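Local atomic coordinates of Fe-regulated protein B (Neisseria meningitidis, PDB entry 4AIP), a protein that transports iron across the outer membrane as a TonB-dependent transporter, probably including uptake of ferric siderophores. Residues A302-T307 against E336-D342. Residues are numbered along the deposited sequence; the frame is centred on the assembly and turned at random.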
loop_
_atom_site.group_PDB
_atom_site.type_symbol
_atom_site.label_atom_id
_atom_site.label_comp_id
_atom_site.label_asym_id
_atom_site.label_seq_id
_atom_site.Cartn_x
_atom_site.Cartn_y
_atom_site.Cartn_z
ATOM N N ALA B 302 5.447 -17.581 6.978
ATOM C CA ALA B 302 4.397 -17.172 6.067
ATOM C C ALA B 302 4.159 -15.710 6.288
ATOM O O ALA B 302 4.437 -15.226 7.382
ATOM C CB ALA B 302 3.172 -17.938 6.407
ATOM N N TYR B 303 3.659 -14.997 5.289
ATOM C CA TYR B 303 3.294 -13.604 5.495
ATOM C C TYR B 303 2.200 -13.392 6.595
ATOM O O TYR B 303 1.191 -14.126 6.677
ATOM C CB TYR B 303 2.831 -12.997 4.183
ATOM C CG TYR B 303 2.440 -11.543 4.325
ATOM C CD1 TYR B 303 3.407 -10.544 4.434
ATOM C CD2 TYR B 303 1.086 -11.181 4.441
ATOM C CE1 TYR B 303 3.036 -9.169 4.525
ATOM C CE2 TYR B 303 0.698 -9.832 4.592
ATOM C CZ TYR B 303 1.683 -8.830 4.620
ATOM O OH TYR B 303 1.242 -7.486 4.747
ATOM N N ARG B 304 2.392 -12.369 7.401
ATOM C CA ARG B 304 1.562 -12.128 8.539
ATOM C C ARG B 304 1.384 -10.656 8.790
ATOM O O ARG B 304 2.348 -9.872 8.621
ATOM C CB ARG B 304 2.261 -12.708 9.730
ATOM C CG ARG B 304 1.319 -13.140 10.787
ATOM C CD ARG B 304 1.758 -14.366 11.417
ATOM N NE ARG B 304 1.377 -15.451 10.507
ATOM C CZ ARG B 304 2.140 -16.489 10.260
ATOM N NH1 ARG B 304 3.247 -16.525 10.872
ATOM N NH2 ARG B 304 1.819 -17.476 9.444
ATOM N N GLU B 305 0.172 -10.258 9.175
ATOM C CA GLU B 305 -0.014 -8.911 9.735
ATOM C C GLU B 305 -0.619 -9.062 11.105
ATOM O O GLU B 305 -1.555 -9.878 11.310
ATOM C CB GLU B 305 -0.926 -8.007 8.866
ATOM C CG GLU B 305 -0.828 -8.284 7.382
ATOM C CD GLU B 305 -1.580 -7.285 6.481
ATOM O OE1 GLU B 305 -2.733 -6.973 6.837
ATOM O OE2 GLU B 305 -1.022 -6.901 5.410
ATOM N N THR B 306 -0.089 -8.293 12.053
ATOM C CA THR B 306 -0.644 -8.308 13.365
ATOM C C THR B 306 -0.875 -6.840 13.737
ATOM O O THR B 306 -0.007 -5.992 13.526
ATOM C CB THR B 306 0.170 -9.242 14.405
ATOM O OG1 THR B 306 1.111 -8.482 15.133
ATOM C CG2 THR B 306 0.948 -10.388 13.725
ATOM N N THR B 307 -2.083 -6.530 14.215
ATOM C CA THR B 307 -2.553 -5.150 14.293
ATOM C C THR B 307 -3.235 -4.810 15.632
ATOM O O THR B 307 -3.977 -5.629 16.213
ATOM C CB THR B 307 -3.582 -4.917 13.173
ATOM O OG1 THR B 307 -3.169 -5.626 12.002
ATOM C CG2 THR B 307 -3.665 -3.484 12.849
ATOM N N GLU B 336 -5.746 -7.975 15.976
ATOM C CA GLU B 336 -5.843 -8.905 14.878
ATOM C C GLU B 336 -4.623 -9.643 14.529
ATOM O O GLU B 336 -3.505 -9.112 14.637
ATOM C CB GLU B 336 -6.248 -8.195 13.640
ATOM C CG GLU B 336 -7.640 -8.237 13.522
ATOM C CD GLU B 336 -8.115 -7.619 12.227
ATOM O OE1 GLU B 336 -8.010 -8.314 11.160
ATOM O OE2 GLU B 336 -8.602 -6.458 12.310
ATOM N N ARG B 337 -4.868 -10.871 14.098
ATOM C CA ARG B 337 -3.886 -11.612 13.386
ATOM C C ARG B 337 -4.447 -12.037 12.033
ATOM O O ARG B 337 -5.524 -12.662 11.900
ATOM C CB ARG B 337 -3.364 -12.797 14.194
ATOM C CG ARG B 337 -2.356 -13.634 13.467
ATOM C CD ARG B 337 -2.258 -14.980 14.140
ATOM N NE ARG B 337 -1.207 -15.814 13.574
ATOM C CZ ARG B 337 -1.407 -16.711 12.620
ATOM N NH1 ARG B 337 -2.635 -16.921 12.123
ATOM N NH2 ARG B 337 -0.394 -17.427 12.190
ATOM N N TYR B 338 -3.698 -11.665 11.018
ATOM C CA TYR B 338 -3.948 -12.126 9.672
ATOM C C TYR B 338 -2.732 -12.926 9.148
ATOM O O TYR B 338 -1.583 -12.472 9.218
ATOM C CB TYR B 338 -4.192 -10.916 8.758
ATOM C CG TYR B 338 -4.236 -11.319 7.311
ATOM C CD1 TYR B 338 -5.410 -11.878 6.724
ATOM C CD2 TYR B 338 -3.093 -11.212 6.530
ATOM C CE1 TYR B 338 -5.420 -12.280 5.368
ATOM C CE2 TYR B 338 -3.104 -11.598 5.173
ATOM C CZ TYR B 338 -4.249 -12.123 4.610
ATOM O OH TYR B 338 -4.229 -12.503 3.275
ATOM N N SER B 339 -3.006 -14.084 8.586
ATOM C CA SER B 339 -1.979 -14.858 7.961
ATOM C C SER B 339 -2.412 -15.173 6.556
ATOM O O SER B 339 -3.582 -15.501 6.343
ATOM C CB SER B 339 -1.795 -16.138 8.742
ATOM O OG SER B 339 -1.260 -17.150 7.910
ATOM N N ALA B 340 -1.476 -15.066 5.600
ATOM C CA ALA B 340 -1.782 -15.366 4.178
ATOM C C ALA B 340 -1.926 -16.854 3.891
ATOM O O ALA B 340 -2.576 -17.219 2.929
ATOM C CB ALA B 340 -0.729 -14.778 3.244
ATOM N N ASP B 341 -1.271 -17.697 4.678
ATOM C CA ASP B 341 -1.455 -19.117 4.566
ATOM C C ASP B 341 -1.182 -19.765 5.900
ATOM O O ASP B 341 -0.066 -19.640 6.435
ATOM C CB ASP B 341 -0.544 -19.728 3.508
ATOM C CG ASP B 341 -0.772 -21.224 3.353
ATOM O OD1 ASP B 341 -1.886 -21.703 3.729
ATOM O OD2 ASP B 341 0.164 -21.908 2.844
ATOM N N ASP B 342 -2.177 -20.483 6.426
ATOM C CA ASP B 342 -1.977 -21.134 7.730
ATOM C C ASP B 342 -1.854 -22.668 7.692
ATOM O O ASP B 342 -2.066 -23.304 8.724
ATOM C CB ASP B 342 -3.029 -20.671 8.755
ATOM C CG ASP B 342 -2.531 -19.518 9.624
ATOM O OD1 ASP B 342 -1.337 -19.156 9.548
ATOM O OD2 ASP B 342 -3.346 -18.971 10.395
#
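Glu-305 and Tyr-338 form a hydrogen-bonded antiparallel pair in a hairpin of the TonB-dependent receptor barrel, strands 302-318 and 325-339, whose short segments run at 165° to each other. Both amides bond to the partner's carbonyl, Tyr-338 N to Glu-305 O at 2.8 Å with a nearly straight N-H. Thr-307 and Glu-336 repeat the pattern; past the strand end, Ala-340 N still reaches Tyr-303 O.

The face bearing Arg-304, Thr-306, Arg-337 and Ser-339 meets Ile-130 and Phe-137 of the plug domain. Arg-304 shows how this face is knitted together. Its CB and CG pass Tyr-338 O, CG at 3.4 Å; CD comes beside the Arg-337 guanidinium. Bends at chi2 and chi3 turn the guanidinium edge-on to Ser-339, whose CB lies in its plane 3.7 Å from Arg-304 NE. Arg-337 NH2 sits over one face of the Arg-304 guanidinium, offset toward its rim and 3.1 Å from Arg-304 NE, with the two planes 19° apart; Ala-302 O covers the opposite face. Arg-304 CZ lies 3.3 Å from Arg-337 NH2, and Arg-304 NH1 meets only that same nitrogen across the contact, farther off. Arg-304 NH2 makes a long, weak bond to Ser-339 OG.

The closeness of the two positive groups is probably balanced in part by Asp-342, which Arg-337 grips end-on through NH1 and NH2, while Arg-304 NH2 adds a looser salt bridge. Thr-345 and Asn-355 also bond to the carboxylate. On the other side of the strands, Glu-305 CG lies against Tyr-338 CD2. Arg-337 NH2 meets Asp-342 OD1 on its syn side, 18° out of the carboxylate plane, whereas Ser-339 OG comes from above the opposite face, 2.6 Å from Asp-342 OD1.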